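Local coordinates for epoxide hydrolase (Aspergillus niger, PDB 3G02), which probably hydrolyses epoxides to vicinal diols, and is an alpha/beta hydrolase made enantioselective by directed evolution, at residues F216-S227 with V351-T361. The protein carries 9 engineered substitutions. Numbering follows the deposited sequence.
Engineered in segment 216-227: F216 (natural residue Leu), N218 (natural residue Ala), S220 (natural residue Arg). Engineered in segment 351-361: V351 (natural residue Cys). With FMT (formic acid), chain D.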
ATOM      1  N   PHE A 216     -15.371  14.005  12.691  1.00 10.91           N
ATOM      2  CA  PHE A 216     -14.282  13.041  12.706  1.00 11.48           C
ATOM      3  C   PHE A 216     -13.205  13.533  13.656  1.00 12.13           C
ATOM      4  O   PHE A 216     -12.860  14.713  13.636  1.00 11.77           O
ATOM      5  CB  PHE A 216     -13.706  12.911  11.290  1.00 11.51           C
ATOM      6  CG  PHE A 216     -12.672  11.828  11.140  1.00 11.49           C
ATOM      7  CD1 PHE A 216     -13.047  10.539  10.766  1.00 11.45           C
ATOM      8  CD2 PHE A 216     -11.321  12.102  11.340  1.00 11.09           C
ATOM      9  CE1 PHE A 216     -12.088   9.534  10.614  1.00 11.67           C
ATOM     10  CE2 PHE A 216     -10.361  11.101  11.196  1.00 11.42           C
ATOM     11  CZ  PHE A 216     -10.747   9.819  10.826  1.00 11.54           C
ATOM     12  N   CYS A 217     -12.686  12.632  14.485  1.00 13.68           N
ATOM     13  CA  CYS A 217     -11.548  12.943  15.349  1.00 14.76           C
ATOM     14  C   CYS A 217     -10.536  11.808  15.309  1.00 15.32           C
ATOM     15  O   CYS A 217     -10.878  10.657  15.563  1.00 15.38           O
ATOM     16  CB  CYS A 217     -11.997  13.217  16.788  1.00 14.58           C
ATOM     17  SG  CYS A 217     -10.626  13.705  17.886  1.00 16.21           S
ATOM     18  N   ASN A 218      -9.289  12.162  15.001  1.00 16.54           N
ATOM     19  CA  ASN A 218      -8.205  11.210  14.751  1.00 17.80           C
ATOM     20  C   ASN A 218      -7.407  10.820  16.005  1.00 18.40           C
ATOM     21  O   ASN A 218      -6.391  10.126  15.915  1.00 18.62           O
ATOM     22  CB  ASN A 218      -7.264  11.799  13.686  1.00 18.14           C
ATOM     23  CG  ASN A 218      -6.394  10.748  13.010  1.00 19.35           C
ATOM     24  OD1 ASN A 218      -5.238  11.015  12.665  1.00 21.03           O
ATOM     25  ND2 ASN A 218      -6.947   9.557  12.804  1.00 20.32           N
ATOM     26  N   MET A 219      -7.883  11.254  17.169  1.00 19.09           N
ATOM     27  CA  MET A 219      -7.180  11.041  18.440  1.00 19.80           C
ATOM     28  C   MET A 219      -7.022   9.570  18.827  1.00 21.02           C
ATOM     29  O   MET A 219      -7.805   8.713  18.412  1.00 21.16           O
ATOM     30  CB  MET A 219      -7.914  11.772  19.569  1.00 19.67           C
ATOM     31  CG  MET A 219      -9.217  11.087  19.995  1.00 19.30           C
ATOM     32  SD  MET A 219     -10.118  11.945  21.288  1.00 18.23           S
ATOM     33  CE  MET A 219      -9.027  11.697  22.693  1.00 18.17           C
ATOM     34  N   SER A 220      -5.999   9.293  19.633  1.00 22.37           N
ATOM     35  CA  SER A 220      -5.870   8.008  20.315  1.00 23.63           C
ATOM     36  C   SER A 220      -6.374   8.158  21.753  1.00 24.26           C
ATOM     37  O   SER A 220      -6.826   9.239  22.142  1.00 24.31           O
ATOM     38  CB  SER A 220      -4.419   7.519  20.287  1.00 23.73           C
ATOM     39  OG  SER A 220      -3.538   8.502  20.803  1.00 24.95           O
ATOM     40  N   ALA A 221      -6.305   7.081  22.534  1.00 25.14           N
ATOM     41  CA  ALA A 221      -6.769   7.096  23.926  1.00 26.00           C
ATOM     42  C   ALA A 221      -6.103   8.203  24.749  1.00 26.65           C
ATOM     43  O   ALA A 221      -4.880   8.356  24.700  1.00 26.89           O
ATOM     44  CB  ALA A 221      -6.544   5.739  24.578  1.00 26.01           C
ATOM     45  N   PRO A 222      -6.910   8.990  25.491  1.00 27.23           N
ATOM     46  CA  PRO A 222      -6.362  10.061  26.324  1.00 27.71           C
ATOM     47  C   PRO A 222      -5.620   9.509  27.546  1.00 28.35           C
ATOM     48  O   PRO A 222      -6.207   8.760  28.333  1.00 28.36           O
ATOM     49  CB  PRO A 222      -7.603  10.857  26.743  1.00 27.72           C
ATOM     50  CG  PRO A 222      -8.726   9.892  26.659  1.00 27.34           C
ATOM     51  CD  PRO A 222      -8.380   8.919  25.574  1.00 27.27           C
ATOM     52  N   PRO A 223      -4.331   9.874  27.696  1.00 28.80           N
ATOM     53  CA  PRO A 223      -3.450   9.351  28.748  1.00 29.21           C
ATOM     54  C   PRO A 223      -4.025   9.467  30.161  1.00 29.48           C
ATOM     55  O   PRO A 223      -3.935   8.515  30.940  1.00 29.74           O
ATOM     56  CB  PRO A 223      -2.193  10.217  28.613  1.00 29.25           C
ATOM     57  CG  PRO A 223      -2.185  10.637  27.187  1.00 29.18           C
ATOM     58  CD  PRO A 223      -3.628  10.842  26.833  1.00 28.89           C
ATOM     59  N   GLU A 224      -4.617  10.616  30.478  1.00 29.68           N
ATOM     60  CA  GLU A 224      -5.143  10.877  31.822  1.00 29.94           C
ATOM     61  C   GLU A 224      -6.626  10.507  31.967  1.00 29.55           C
ATOM     62  O   GLU A 224      -7.327  11.035  32.836  1.00 29.71           O
ATOM     63  CB  GLU A 224      -4.899  12.339  32.217  1.00 30.03           C
ATOM     64  CG  GLU A 224      -3.423  12.708  32.355  1.00 30.67           C
ATOM     65  CD  GLU A 224      -3.203  14.172  32.699  1.00 30.80           C
ATOM     66  OE1 GLU A 224      -3.671  15.047  31.937  1.00 32.03           O
ATOM     67  OE2 GLU A 224      -2.551  14.446  33.728  1.00 32.11           O
ATOM     68  N   GLY A 225      -7.092   9.591  31.121  1.00 29.08           N
ATOM     69  CA  GLY A 225      -8.483   9.138  31.146  1.00 28.33           C
ATOM     70  C   GLY A 225      -9.422  10.051  30.373  1.00 27.76           C
ATOM     71  O   GLY A 225      -8.980  11.056  29.808  1.00 28.05           O
ATOM     72  N   PRO A 226     -10.728   9.718  30.343  1.00 27.09           N
ATOM     73  CA  PRO A 226     -11.354   8.537  30.953  1.00 26.47           C
ATOM     74  C   PRO A 226     -10.932   7.209  30.322  1.00 25.76           C
ATOM     75  O   PRO A 226     -10.651   7.145  29.121  1.00 25.69           O
ATOM     76  CB  PRO A 226     -12.852   8.779  30.739  1.00 26.61           C
ATOM     77  CG  PRO A 226     -12.928   9.702  29.590  1.00 26.85           C
ATOM     78  CD  PRO A 226     -11.723  10.579  29.679  1.00 27.06           C
ATOM     79  N   SER A 227     -10.894   6.165  31.143  1.00 24.88           N
ATOM     80  CA  SER A 227     -10.434   4.844  30.726  1.00 24.15           C
ATOM     81  C   SER A 227     -11.448   4.129  29.835  1.00 23.66           C
ATOM     82  O   SER A 227     -12.623   4.507  29.787  1.00 23.32           O
ATOM     83  CB  SER A 227     -10.157   3.988  31.962  1.00 24.19           C
ATOM     84  OG  SER A 227     -11.361   3.752  32.674  1.00 24.35           O
ATOM     85  N   VAL A 351     -12.988   5.639  13.078  1.00 12.06           N
ATOM     86  CA  VAL A 351     -12.353   5.618  14.389  1.00 12.61           C
ATOM     87  C   VAL A 351     -13.305   6.259  15.403  1.00 12.51           C
ATOM     88  O   VAL A 351     -13.069   7.374  15.878  1.00 12.51           O
ATOM     89  CB  VAL A 351     -10.958   6.297  14.344  1.00 12.71           C
ATOM     90  CG1 VAL A 351      -9.956   5.391  13.635  1.00 13.58           C
ATOM     91  CG2 VAL A 351     -11.018   7.649  13.633  1.00 13.22           C
ATOM     92  N   PRO A 352     -14.406   5.551  15.720  1.00 12.78           N
ATOM     93  CA  PRO A 352     -15.513   6.151  16.465  1.00 13.20           C
ATOM     94  C   PRO A 352     -15.251   6.282  17.965  1.00 13.56           C
ATOM     95  O   PRO A 352     -15.830   5.551  18.778  1.00 14.15           O
ATOM     96  CB  PRO A 352     -16.697   5.224  16.156  1.00 13.20           C
ATOM     97  CG  PRO A 352     -16.093   3.917  15.779  1.00 13.45           C
ATOM     98  CD  PRO A 352     -14.663   4.139  15.377  1.00 12.78           C
ATOM     99  N   VAL A 353     -14.379   7.229  18.307  1.00 13.90           N
ATOM    100  CA  VAL A 353     -14.057   7.560  19.693  1.00 14.07           C
ATOM    101  C   VAL A 353     -15.267   8.219  20.364  1.00 14.37           C
ATOM    102  O   VAL A 353     -16.035   8.919  19.700  1.00 14.42           O
ATOM    103  CB  VAL A 353     -12.791   8.466  19.802  1.00 13.88           C
ATOM    104  CG1 VAL A 353     -11.547   7.686  19.413  1.00 14.13           C
ATOM    105  CG2 VAL A 353     -12.921   9.725  18.952  1.00 13.86           C
ATOM    106  N   PRO A 354     -15.454   7.974  21.676  1.00 14.66           N
ATOM    107  CA  PRO A 354     -16.653   8.438  22.372  1.00 14.89           C
ATOM    108  C   PRO A 354     -16.604   9.915  22.769  1.00 14.99           C
ATOM    109  O   PRO A 354     -15.536  10.531  22.756  1.00 14.93           O
ATOM    110  CB  PRO A 354     -16.670   7.565  23.627  1.00 14.98           C
ATOM    111  CG  PRO A 354     -15.238   7.332  23.921  1.00 15.00           C
ATOM    112  CD  PRO A 354     -14.554   7.230  22.578  1.00 14.79           C
ATOM    113  N   ARG A 355     -17.765  10.453  23.142  1.00 15.28           N
ATOM    114  CA  ARG A 355     -17.898  11.834  23.599  1.00 16.08           C
ATOM    115  C   ARG A 355     -16.892  12.213  24.694  1.00 15.73           C
ATOM    116  O   ARG A 355     -16.261  13.266  24.614  1.00 15.75           O
ATOM    117  CB  ARG A 355     -19.331  12.100  24.081  1.00 15.87           C
ATOM    118  CG  ARG A 355     -19.561  13.522  24.568  1.00 17.27           C
ATOM    119  CD  ARG A 355     -21.005  13.770  24.972  1.00 17.79           C
ATOM    120  NE  ARG A 355     -21.190  15.155  25.401  1.00 21.65           N
ATOM    121  CZ  ARG A 355     -22.359  15.788  25.446  1.00 23.07           C
ATOM    122  NH1 ARG A 355     -23.476  15.170  25.083  1.00 23.60           N
ATOM    123  NH2 ARG A 355     -22.410  17.051  25.852  1.00 24.82           N
ATOM    124  N   SER A 356     -16.746  11.354  25.703  1.00 15.93           N
ATOM    125  CA  SER A 356     -15.868  11.643  26.845  1.00 16.12           C
ATOM    126  C   SER A 356     -14.386  11.746  26.464  1.00 16.03           C
ATOM    127  O   SER A 356     -13.596  12.355  27.187  1.00 16.50           O
ATOM    128  CB  SER A 356     -16.063  10.606  27.953  1.00 16.07           C
ATOM    129  OG  SER A 356     -15.680   9.317  27.519  1.00 16.83           O
ATOM    130  N   TRP A 357     -14.017  11.145  25.336  1.00 15.89           N
ATOM    131  CA  TRP A 357     -12.658  11.262  24.817  1.00 15.71           C
ATOM    132  C   TRP A 357     -12.522  12.544  24.005  1.00 15.46           C
ATOM    133  O   TRP A 357     -11.573  13.301  24.184  1.00 15.52           O
ATOM    134  CB  TRP A 357     -12.308  10.052  23.954  1.00 15.90           C
ATOM    135  CG  TRP A 357     -11.943   8.812  24.722  1.00 16.02           C
ATOM    136  CD1 TRP A 357     -12.234   8.528  26.031  1.00 16.39           C
ATOM    137  CD2 TRP A 357     -11.252   7.670  24.209  1.00 16.21           C
ATOM    138  NE1 TRP A 357     -11.745   7.286  26.365  1.00 16.92           N
ATOM    139  CE2 TRP A 357     -11.138   6.738  25.265  1.00 16.60           C
ATOM    140  CE3 TRP A 357     -10.697   7.350  22.960  1.00 16.01           C
ATOM    141  CZ2 TRP A 357     -10.499   5.503  25.109  1.00 16.59           C
ATOM    142  CZ3 TRP A 357     -10.064   6.122  22.804  1.00 16.49           C
ATOM    143  CH2 TRP A 357      -9.972   5.213  23.875  1.00 16.52           C
ATOM    144  N   ILE A 358     -13.488  12.786  23.118  1.00 15.38           N
ATOM    145  CA  ILE A 358     -13.509  13.995  22.296  1.00 15.33           C
ATOM    146  C   ILE A 358     -13.531  15.260  23.167  1.00 15.64           C
ATOM    147  O   ILE A 358     -12.891  16.262  22.843  1.00 15.36           O
ATOM    148  CB  ILE A 358     -14.703  13.968  21.307  1.00 15.38           C
ATOM    149  CG1 ILE A 358     -14.557  12.779  20.351  1.00 15.39           C
ATOM    150  CG2 ILE A 358     -14.812  15.281  20.531  1.00 15.10           C
ATOM    151  CD1 ILE A 358     -15.843  12.348  19.688  1.00 15.34           C
ATOM    152  N   ALA A 359     -14.250  15.184  24.287  1.00 15.98           N
ATOM    153  CA  ALA A 359     -14.360  16.296  25.234  1.00 16.42           C
ATOM    154  C   ALA A 359     -13.019  16.741  25.831  1.00 16.61           C
ATOM    155  O   ALA A 359     -12.876  17.894  26.245  1.00 16.90           O
ATOM    156  CB  ALA A 359     -15.345  15.945  26.341  1.00 16.50           C
ATOM    157  N   THR A 360     -12.042  15.835  25.865  1.00 16.75           N
ATOM    158  CA  THR A 360     -10.713  16.155  26.402  1.00 16.81           C
ATOM    159  C   THR A 360      -9.880  16.985  25.425  1.00 16.84           C
ATOM    160  O   THR A 360      -8.807  17.479  25.780  1.00 17.06           O
ATOM    161  CB  THR A 360      -9.900  14.886  26.770  1.00 16.92           C
ATOM    162  OG1 THR A 360      -9.503  14.201  25.573  1.00 17.31           O
ATOM    163  CG2 THR A 360     -10.702  13.949  27.660  1.00 17.28           C
ATOM    164  N   THR A 361     -10.376  17.128  24.197  1.00 16.72           N
ATOM    165  CA  THR A 361      -9.607  17.742  23.115  1.00 16.56           C
ATOM    166  C   THR A 361     -10.089  19.143  22.726  1.00 16.57           C
ATOM    167  O   THR A 361      -9.520  19.782  21.834  1.00 16.25           O
ATOM    168  CB  THR A 361      -9.593  16.845  21.856  1.00 16.64           C
ATOM    169  OG1 THR A 361     -10.855  16.935  21.186  1.00 16.11           O
ATOM    170  CG2 THR A 361      -9.314  15.398  22.220  1.00 16.62           C
TER
HETATM  171  C   FMT D 409      -8.985  15.994  14.471  1.00 18.33           C
HETATM  172  O1  FMT D 409      -8.966  14.877  13.953  1.00 17.69           O
HETATM  173  O2  FMT D 409      -9.096  16.182  15.683  1.00 18.49           O
HETATM  174  O   HOH W   1     -13.906  10.085  15.053  1.00 11.30           O
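A221 and P222 pack against one face of the W357 indole in CH-pi contacts, the main piece of a largely apolar meeting at the edge of the alpha/beta hydrolase core. It joins the loop 216-227 to the connection 351-361, which carries the short helix 355-358. Residues 216-227 leave strand 209-214 and lead toward helix 233-248. P222 CD sits over the centre of the W357 five-membered ring, 3.5 Å from its centroid. A221 CA lies over the six-membered ring on the same face, offset toward the rim. P354 CD, from the same segment as W357, lies near the rim of the opposite face. W357 NE1 donates to P226 O at 3.0 Å, a bent bond (N-H...O 131°) with the acceptor tilted out of the ring plane. The peptide before P226 is cis, and a type I turn, P222 to G225, brings P226 back to the indole.

M219 bends at chi3 (-69°), which turns its methyl toward the W357 carbonyl and T361 CG2. M219 CE lies 3.4 Å from W357 O. M219 SD is 3.7 Å from T361 CG2. W357 O also accepts from T360 OG1 (2.7 Å) and T360 N. T361 OG1 bonds I358 O on a lone pair, in the carbonyl plane. These bonds fix both threonines.

The connection 351-361 links two neighbouring parallel strands, 340-345 and 362-369, of the hydrolase sheet; strand 209-214 lies on the other side of 340-345. Near the predicted active site, the engineered F216 touches the engineered V351, F216 CZ to V351 CG2 at 3.6 Å. The F216 ring also meets H375, predicted to be catalytic, with planes nearly perpendicular. A water accepts from C217 N and donates to V351 O, bridging the backbones. N218 N donates to O1 of a formic acid (2.9 Å), probably from the crystallisation liquor, which R200 NE also binds.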